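Side-chain contacts in regulatory protein, TetR family (Rhodobacter sphaeroides 2.4.1, PDB 3BRU), which represses transcription of its own operon as a TetR-family, DNA-binding regulator, probably by binding two operator sequences in the promoter: residues His69-Arg72 with Asp76-Leu79; Glu83-Tyr88 with Arg126-Gly131; Glu165-Gly170 with His176-Leu181. All blocks are in the same frame, centred on the assembly; numbering follows the deposited sequence.

Interaction 1 (69-72 with 76-79) and interaction 2 (83-88 with 126-131) share helix 74-97, with centres about 16 Å apart. The first lies in the N-terminal DNA-binding region and is partly buried. Two phenylalanines meet on the inside, and an aspartate accepts from the backbone of an arginine nearer the surface. Interaction 2 is a buried contact, close to the centre of the chain. It is mostly apolar, built round one tyrosine ring. Interaction 3 (165-170 with 176-181) is a surface contact at the far side of the chain, its centre about 40 Å from that of interaction 1. It joins the end region of helix 143-167 to the loop leading into helix 178-199 by a weak side-chain-to-backbone hydrogen bond.

Interaction 1 (His69-Arg72 with Asp76-Leu79); sequences HYFR and DFGL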
loop_
_atom_site.group_PDB
_atom_site.type_symbol
_atom_site.label_atom_id
_atom_site.label_comp_id
_atom_site.label_asym_id
_atom_site.label_seq_id
_atom_site.Cartn_x
_atom_site.Cartn_y
_atom_site.Cartn_z
ATOM N N HIS A 69 -15.939 27.745 8.381
ATOM C CA HIS A 69 -15.512 28.949 7.705
ATOM C C HIS A 69 -14.672 28.608 6.479
ATOM O O HIS A 69 -14.821 29.225 5.423
ATOM C CB HIS A 69 -14.689 29.810 8.662
ATOM C CG HIS A 69 -14.241 31.112 8.066
ATOM N ND1 HIS A 69 -15.118 32.144 7.791
ATOM C CD2 HIS A 69 -13.013 31.554 7.696
ATOM C CE1 HIS A 69 -14.447 33.169 7.289
ATOM N NE2 HIS A 69 -13.170 32.835 7.216
ATOM N N TYR A 70 -13.792 27.619 6.630
ATOM C CA TYR A 70 -12.814 27.269 5.634
ATOM C C TYR A 70 -13.241 26.097 4.768
ATOM O O TYR A 70 -12.889 26.047 3.600
ATOM C CB TYR A 70 -11.479 26.963 6.325
ATOM C CG TYR A 70 -10.790 28.193 6.905
ATOM C CD1 TYR A 70 -10.247 29.181 6.068
ATOM C CD2 TYR A 70 -10.690 28.382 8.285
ATOM C CE1 TYR A 70 -9.604 30.319 6.602
ATOM C CE2 TYR A 70 -10.077 29.515 8.823
ATOM C CZ TYR A 70 -9.525 30.473 7.976
ATOM O OH TYR A 70 -8.908 31.571 8.497
ATOM N N PHE A 71 -13.964 25.131 5.320
ATOM C CA PHE A 71 -14.215 23.880 4.578
ATOM C C PHE A 71 -15.686 23.597 4.603
ATOM O O PHE A 71 -16.333 23.864 5.618
ATOM C CB PHE A 71 -13.421 22.711 5.183
ATOM C CG PHE A 71 -11.943 23.015 5.357
ATOM C CD1 PHE A 71 -11.117 23.195 4.244
ATOM C CD2 PHE A 71 -11.397 23.165 6.632
ATOM C CE1 PHE A 71 -9.779 23.488 4.407
ATOM C CE2 PHE A 71 -10.061 23.454 6.798
ATOM C CZ PHE A 71 -9.246 23.607 5.691
ATOM N N ARG A 72 -16.257 23.121 3.500
ATOM C CA ARG A 72 -17.700 22.940 3.576
ATOM C C ARG A 72 -18.097 21.666 4.273
ATOM O O ARG A 72 -19.152 21.598 4.877
ATOM C CB ARG A 72 -18.491 23.201 2.285
ATOM C CG ARG A 72 -17.829 22.977 0.992
ATOM C CD ARG A 72 -18.951 23.026 -0.062
ATOM N NE ARG A 72 -18.459 23.119 -1.439
ATOM C CZ ARG A 72 -17.775 22.161 -2.075
ATOM N NH1 ARG A 72 -17.463 21.012 -1.465
ATOM N NH2 ARG A 72 -17.389 22.360 -3.330
ATOM N N ASP A 76 -14.208 18.256 1.577
ATOM C CA ASP A 76 -13.524 19.458 1.096
ATOM C C ASP A 76 -12.217 19.664 1.882
ATOM O O ASP A 76 -11.188 20.059 1.323
ATOM C CB ASP A 76 -14.460 20.666 1.266
ATOM C CG ASP A 76 -13.961 21.936 0.526
ATOM O OD1 ASP A 76 -13.476 21.791 -0.625
ATOM O OD2 ASP A 76 -14.069 23.085 1.075
ATOM N N PHE A 77 -12.286 19.402 3.188
ATOM C CA PHE A 77 -11.124 19.278 4.070
ATOM C C PHE A 77 -10.072 18.251 3.640
ATOM O O PHE A 77 -8.882 18.592 3.507
ATOM C CB PHE A 77 -11.592 18.976 5.493
ATOM C CG PHE A 77 -10.494 18.993 6.518
ATOM C CD1 PHE A 77 -9.639 20.067 6.634
ATOM C CD2 PHE A 77 -10.325 17.928 7.388
ATOM C CE1 PHE A 77 -8.666 20.097 7.601
ATOM C CE2 PHE A 77 -9.339 17.944 8.335
ATOM C CZ PHE A 77 -8.525 19.029 8.453
ATOM N N GLY A 78 -10.489 17.000 3.464
ATOM C CA GLY A 78 -9.634 15.982 2.858
ATOM C C GLY A 78 -8.919 16.390 1.564
ATOM O O GLY A 78 -7.731 16.114 1.417
ATOM N N LEU A 79 -9.608 17.042 0.616
ATOM C CA LEU A 79 -8.947 17.544 -0.606
ATOM C C LEU A 79 -7.943 18.653 -0.375
ATOM O O LEU A 79 -6.926 18.726 -1.055
ATOM C CB LEU A 79 -9.970 18.007 -1.645
ATOM C CG LEU A 79 -10.799 16.896 -2.300
ATOM C CD1 LEU A 79 -12.031 17.499 -2.975
ATOM C CD2 LEU A 79 -9.963 16.128 -3.301
#
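Phe-71 and Phe-77 meet where helix 64-70, probably the recognition helix of the TetR-type helix-turn-helix, gives way to helix 74-97. Phe-71 is the first residue to leave helical geometry. Its CG lies beside the backbone N, anti to the carbonyl carbon (chi1 -51°), which turns the ring against the start of the next helix. Phe-77 CD1 sits over one face of that ring, offset toward the rim, with Phe-71 CE2 and Phe-77 CD1 3.4 Å apart. The opposite face carries Tyr-70 CB. The two phenylalanine planes stand 57° apart, an oblique pairing with centroids 4.9 Å from each other. Phe-67 meets both rings, so the aromatic group reaches back into helix 64-70.

The polar half lies nearer the surface. Asp-76 turns its carboxylate back toward the loop, and its OD2 accepts from Arg-72 N at 3.3 Å. The bond is fairly straight (158°) and uses the anti side of the carboxylate. Asn-73 OD1 in turn accepts from Asp-76 N. The Arg-72 chain runs straight from CG to NE, across the aspartate. The carboxylate carbon lies over one guanidinium face. Arg-72 NH1 and Asp-76 OD1 are 4.1 Å apart, and no N-H points at that oxygen.

Interaction 2 (Glu83-Tyr88 with Arg126-Gly131); sequences EAYDTY and RGCLVG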
loop_
_atom_site.group_PDB
_atom_site.type_symbol
_atom_site.label_atom_id
_atom_site.label_comp_id
_atom_site.label_asym_id
_atom_site.label_seq_id
_atom_site.Cartn_x
_atom_site.Cartn_y
_atom_site.Cartn_z
ATOM N N GLU A 83 -3.867 18.691 -1.239
ATOM C CA GLU A 83 -3.160 19.877 -1.774
ATOM C C GLU A 83 -2.047 20.366 -0.853
ATOM O O GLU A 83 -0.998 20.790 -1.329
ATOM C CB GLU A 83 -4.122 21.014 -2.097
ATOM C CG GLU A 83 -5.017 20.688 -3.267
ATOM C CD GLU A 83 -6.289 21.569 -3.380
ATOM O OE1 GLU A 83 -6.718 22.219 -2.376
ATOM O OE2 GLU A 83 -6.870 21.611 -4.501
ATOM N N ALA A 84 -2.244 20.274 0.458
ATOM C CA ALA A 84 -1.201 20.737 1.400
ATOM C C ALA A 84 -0.002 19.797 1.397
ATOM O O ALA A 84 1.157 20.247 1.403
ATOM C CB ALA A 84 -1.763 20.902 2.831
ATOM N N TYR A 85 -0.301 18.497 1.391
ATOM C CA TYR A 85 0.684 17.429 1.367
ATOM C C TYR A 85 1.467 17.448 0.047
ATOM O O TYR A 85 2.682 17.342 0.040
ATOM C CB TYR A 85 0.006 16.082 1.592
ATOM C CG TYR A 85 0.981 14.956 1.829
ATOM C CD1 TYR A 85 1.490 14.704 3.111
ATOM C CD2 TYR A 85 1.418 14.162 0.776
ATOM C CE1 TYR A 85 2.387 13.657 3.344
ATOM C CE2 TYR A 85 2.327 13.128 0.983
ATOM C CZ TYR A 85 2.808 12.882 2.262
ATOM O OH TYR A 85 3.721 11.878 2.446
ATOM N N ASP A 86 0.780 17.618 -1.072
ATOM C CA ASP A 86 1.502 17.824 -2.329
ATOM C C ASP A 86 2.553 18.959 -2.261
ATOM O O ASP A 86 3.628 18.836 -2.824
ATOM C CB ASP A 86 0.536 18.122 -3.471
ATOM C CG ASP A 86 1.187 17.943 -4.856
ATOM O OD1 ASP A 86 2.315 17.389 -4.981
ATOM O OD2 ASP A 86 0.546 18.329 -5.846
ATOM N N THR A 87 2.223 20.063 -1.606
ATOM C CA THR A 87 3.107 21.232 -1.558
ATOM C C THR A 87 4.309 20.962 -0.672
ATOM O O THR A 87 5.454 21.281 -1.042
ATOM C CB THR A 87 2.358 22.469 -1.076
ATOM O OG1 THR A 87 1.427 22.834 -2.091
ATOM C CG2 THR A 87 3.304 23.663 -0.838
ATOM N N TYR A 88 4.065 20.333 0.469
ATOM C CA TYR A 88 5.135 20.188 1.418
ATOM C C TYR A 88 6.071 19.089 0.998
ATOM O O TYR A 88 7.304 19.224 1.129
ATOM C CB TYR A 88 4.591 20.115 2.846
ATOM C CG TYR A 88 3.779 21.406 3.144
ATOM C CD1 TYR A 88 4.276 22.678 2.742
ATOM C CD2 TYR A 88 2.509 21.356 3.760
ATOM C CE1 TYR A 88 3.560 23.857 2.959
ATOM C CE2 TYR A 88 1.768 22.534 3.987
ATOM C CZ TYR A 88 2.304 23.785 3.581
ATOM O OH TYR A 88 1.604 24.967 3.814
ATOM N N ARG A 126 3.678 6.981 11.333
ATOM C CA ARG A 126 3.106 7.844 10.320
ATOM C C ARG A 126 3.665 7.545 8.947
ATOM O O ARG A 126 4.895 7.531 8.721
ATOM C CB ARG A 126 3.354 9.308 10.656
ATOM C CG ARG A 126 2.611 9.811 11.885
ATOM C CD ARG A 126 2.854 11.320 12.061
ATOM N NE ARG A 126 2.395 11.711 13.387
ATOM C CZ ARG A 126 2.759 12.833 13.994
ATOM N NH1 ARG A 126 3.581 13.681 13.384
ATOM N NH2 ARG A 126 2.306 13.102 15.215
ATOM N N GLY A 127 2.749 7.322 8.015
ATOM C CA GLY A 127 3.127 6.960 6.669
ATOM C C GLY A 127 2.864 8.061 5.677
ATOM O O GLY A 127 2.874 9.260 6.011
ATOM N N CYS A 128 2.623 7.639 4.440
ATOM C CA CYS A 128 2.330 8.552 3.373
ATOM C C CYS A 128 0.820 8.821 3.377
ATOM O O CYS A 128 0.020 7.889 3.409
ATOM C CB CYS A 128 2.789 7.961 2.044
ATOM S SG CYS A 128 2.519 9.118 0.709
ATOM N N LEU A 129 0.440 10.091 3.351
ATOM C CA LEU A 129 -0.971 10.464 3.244
ATOM C C LEU A 129 -1.619 9.901 1.971
ATOM O O LEU A 129 -2.745 9.417 1.991
ATOM C CB LEU A 129 -1.137 11.993 3.269
ATOM C CG LEU A 129 -2.584 12.412 3.049
ATOM C CD1 LEU A 129 -3.352 12.140 4.312
ATOM C CD2 LEU A 129 -2.716 13.851 2.666
ATOM N N VAL A 130 -0.886 9.991 0.867
ATOM C CA VAL A 130 -1.368 9.573 -0.428
ATOM C C VAL A 130 -1.542 8.062 -0.527
ATOM O O VAL A 130 -2.477 7.552 -1.173
ATOM C CB VAL A 130 -0.455 10.157 -1.543
ATOM C CG1 VAL A 130 -0.735 9.506 -2.911
ATOM C CG2 VAL A 130 -0.632 11.678 -1.589
ATOM N N GLY A 131 -0.640 7.342 0.118
ATOM C CA GLY A 131 -0.747 5.890 0.186
ATOM C C GLY A 131 -1.884 5.490 1.088
ATOM O O GLY A 131 -2.668 4.596 0.722
#
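Helix 74-97 passes the start of helix 129-135 with Tyr-85 and Leu-129 nearest in backbone, their CA atoms 7.4 Å apart. Tyr-85 carries the contact from its side. Its CG stands opposite the backbone N (chi1 -170°), and the ring reaches across to residues 128-130. Leu-129 CB lies squarely over the ring centre, 3.8 Å from the Tyr-85 centroid and 12° off the normal. This is a CH-pi contact. The two side chains run antiparallel, and Leu-129 CD2 lies 3.7 Å from Tyr-85 CB. Val-130 CG2 comes in obliquely at 4.0 Å from Tyr-85 CD2.

In this all-helical TetR fold, helix 74-97 leads out of the DNA-binding region, and the contact ties it to the C-terminal domain, which in relatives senses the ligand. Trp-155 of helix 143-167 touches Tyr-85, Cys-128 and Val-130. Leu-129 also packs on Leu-43 of helix 31-45, so both domains meet here.

Cys-128 occupies the N-cap position of helix 129-135. Its SG lies 5.0 Å from the Tyr-85 ring centroid, an oblique sulfur-aromatic contact. The same sulfur accepts a weak capping bond from Gly-131 N at 3.7 Å. Tyr-85 OH comes to 3.5 Å from Cys-128 SG.

Interaction 3 (Glu165-Gly170 with His176-Leu181); sequences EAQACG and HDPDAL
His-176 meets Gln-167 through its backbone. Gln-167 NE2 donates to His-176 O at 2.9 Å, but the bond is bent (126°) and weak. Gln-167 lies in the last turn of helix 143-167. Its CG lies beside the backbone N (chi1 -74°) and the chain then runs straight out, bringing the amide to His-176. The same NE2 also donates to Ser-173 O, its stronger partner. The imidazole leads away from Gln-167; His-176 packs on Arg-214 of the second subunit.

Asp-177 follows as the N-cap of helix 178-199. Its OD1 accepts from Asp-179 N at 3.1 Å, with the donor well above the carboxylate plane. Pro-178 opens the helix and presents its ring to Gln-167. Here OE1 of Gln-167 lies 3.7 Å from Pro-178 CG. Pro-178 also packs on Phe-163 and Arg-164.

The contact closes the connection between helices 143-167 and 178-199 in the C-terminal domain. Gly-170, with positive phi, completes the Schellman motif that ends the first helix. The Gln-167 amide ties the connecting loop to the helix it leaves mainly through Ser-173 O, and the bond to His-176 O probably adds little because it is bent.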
loop_
_atom_site.group_PDB
_atom_site.type_symbol
_atom_site.label_atom_id
_atom_site.label_comp_id
_atom_site.label_asym_id
_atom_site.label_seq_id
_atom_site.Cartn_x
_atom_site.Cartn_y
_atom_site.Cartn_z
ATOM N N GLU A 165 18.319 11.693 -16.565
ATOM C CA GLU A 165 19.641 12.230 -16.252
ATOM C C GLU A 165 20.641 11.156 -15.825
ATOM O O GLU A 165 21.831 11.268 -16.129
ATOM C CB GLU A 165 19.537 13.304 -15.186
ATOM C CG GLU A 165 18.679 14.458 -15.624
ATOM C CD GLU A 165 18.232 15.351 -14.463
ATOM O OE1 GLU A 165 18.722 15.148 -13.313
ATOM O OE2 GLU A 165 17.391 16.265 -14.705
ATOM N N ALA A 166 20.169 10.123 -15.113
ATOM C CA ALA A 166 21.005 8.958 -14.800
ATOM C C ALA A 166 21.445 8.225 -16.069
ATOM O O ALA A 166 22.569 7.740 -16.114
ATOM C CB ALA A 166 20.320 8.013 -13.833
ATOM N N GLN A 167 20.609 8.183 -17.105
ATOM C CA GLN A 167 21.017 7.588 -18.385
ATOM C C GLN A 167 22.045 8.424 -19.139
ATOM O O GLN A 167 22.993 7.881 -19.698
ATOM C CB GLN A 167 19.810 7.349 -19.284
ATOM C CG GLN A 167 18.976 6.178 -18.827
ATOM C CD GLN A 167 17.894 5.806 -19.801
ATOM O OE1 GLN A 167 17.130 6.655 -20.247
ATOM N NE2 GLN A 167 17.801 4.526 -20.117
ATOM N N ALA A 168 21.840 9.741 -19.139
ATOM C CA ALA A 168 22.635 10.695 -19.909
ATOM C C ALA A 168 24.056 10.850 -19.375
ATOM O O ALA A 168 24.893 11.497 -19.995
ATOM C CB ALA A 168 21.925 12.054 -19.963
ATOM N N CYS A 169 24.316 10.236 -18.226
ATOM C CA CYS A 169 25.605 10.297 -17.587
ATOM C C CYS A 169 26.157 8.884 -17.301
ATOM O O CYS A 169 27.189 8.738 -16.645
ATOM C CB CYS A 169 25.510 11.152 -16.309
ATOM S SG CYS A 169 24.860 10.305 -14.822
ATOM N N GLY A 170 25.466 7.854 -17.782
ATOM C CA GLY A 170 25.962 6.477 -17.700
ATOM C C GLY A 170 25.682 5.666 -16.440
ATOM O O GLY A 170 26.181 4.556 -16.298
ATOM N N HIS A 176 17.031 0.513 -20.023
ATOM C CA HIS A 176 15.855 0.781 -19.188
ATOM C C HIS A 176 14.924 1.883 -19.690
ATOM O O HIS A 176 15.388 2.892 -20.233
ATOM C CB HIS A 176 16.319 1.131 -17.776
ATOM C CG HIS A 176 16.789 -0.051 -17.004
ATOM N ND1 HIS A 176 15.917 -0.947 -16.424
ATOM C CD2 HIS A 176 18.034 -0.518 -16.753
ATOM C CE1 HIS A 176 16.605 -1.914 -15.840
ATOM N NE2 HIS A 176 17.892 -1.681 -16.032
ATOM N N ASP A 177 13.617 1.694 -19.500
ATOM C CA ASP A 177 12.647 2.768 -19.729
ATOM C C ASP A 177 12.521 3.626 -18.446
ATOM O O ASP A 177 12.100 3.112 -17.399
ATOM C CB ASP A 177 11.285 2.198 -20.190
ATOM C CG ASP A 177 10.189 3.291 -20.373
ATOM O OD1 ASP A 177 10.494 4.505 -20.290
ATOM O OD2 ASP A 177 9.000 2.933 -20.604
ATOM N N PRO A 178 12.941 4.921 -18.512
ATOM C CA PRO A 178 12.875 5.782 -17.306
ATOM C C PRO A 178 11.461 5.951 -16.745
ATOM O O PRO A 178 11.298 5.998 -15.522
ATOM C CB PRO A 178 13.489 7.119 -17.754
ATOM C CG PRO A 178 13.610 7.062 -19.231
ATOM C CD PRO A 178 13.569 5.614 -19.661
ATOM N N ASP A 179 10.444 5.999 -17.600
ATOM C CA ASP A 179 9.068 6.145 -17.104
ATOM C C ASP A 179 8.547 4.901 -16.374
ATOM O O ASP A 179 7.842 5.030 -15.358
ATOM C CB ASP A 179 8.116 6.476 -18.242
ATOM C CG ASP A 179 8.359 7.843 -18.811
ATOM O OD1 ASP A 179 8.292 8.836 -18.026
ATOM O OD2 ASP A 179 8.601 7.917 -20.046
ATOM N N ALA A 180 8.862 3.721 -16.922
ATOM C CA ALA A 180 8.466 2.421 -16.344
ATOM C C ALA A 180 9.161 2.183 -15.007
ATOM O O ALA A 180 8.570 1.736 -14.011
ATOM C CB ALA A 180 8.768 1.254 -17.338
ATOM N N LEU A 181 10.430 2.527 -14.981
ATOM C CA LEU A 181 11.199 2.414 -13.750
ATOM C C LEU A 181 10.698 3.404 -12.662
ATOM O O LEU A 181 10.542 3.029 -11.488
ATOM C CB LEU A 181 12.668 2.602 -14.075
ATOM C CG LEU A 181 13.598 1.906 -13.093
ATOM C CD1 LEU A 181 13.348 0.416 -13.087
ATOM C CD2 LEU A 181 15.028 2.259 -13.466
#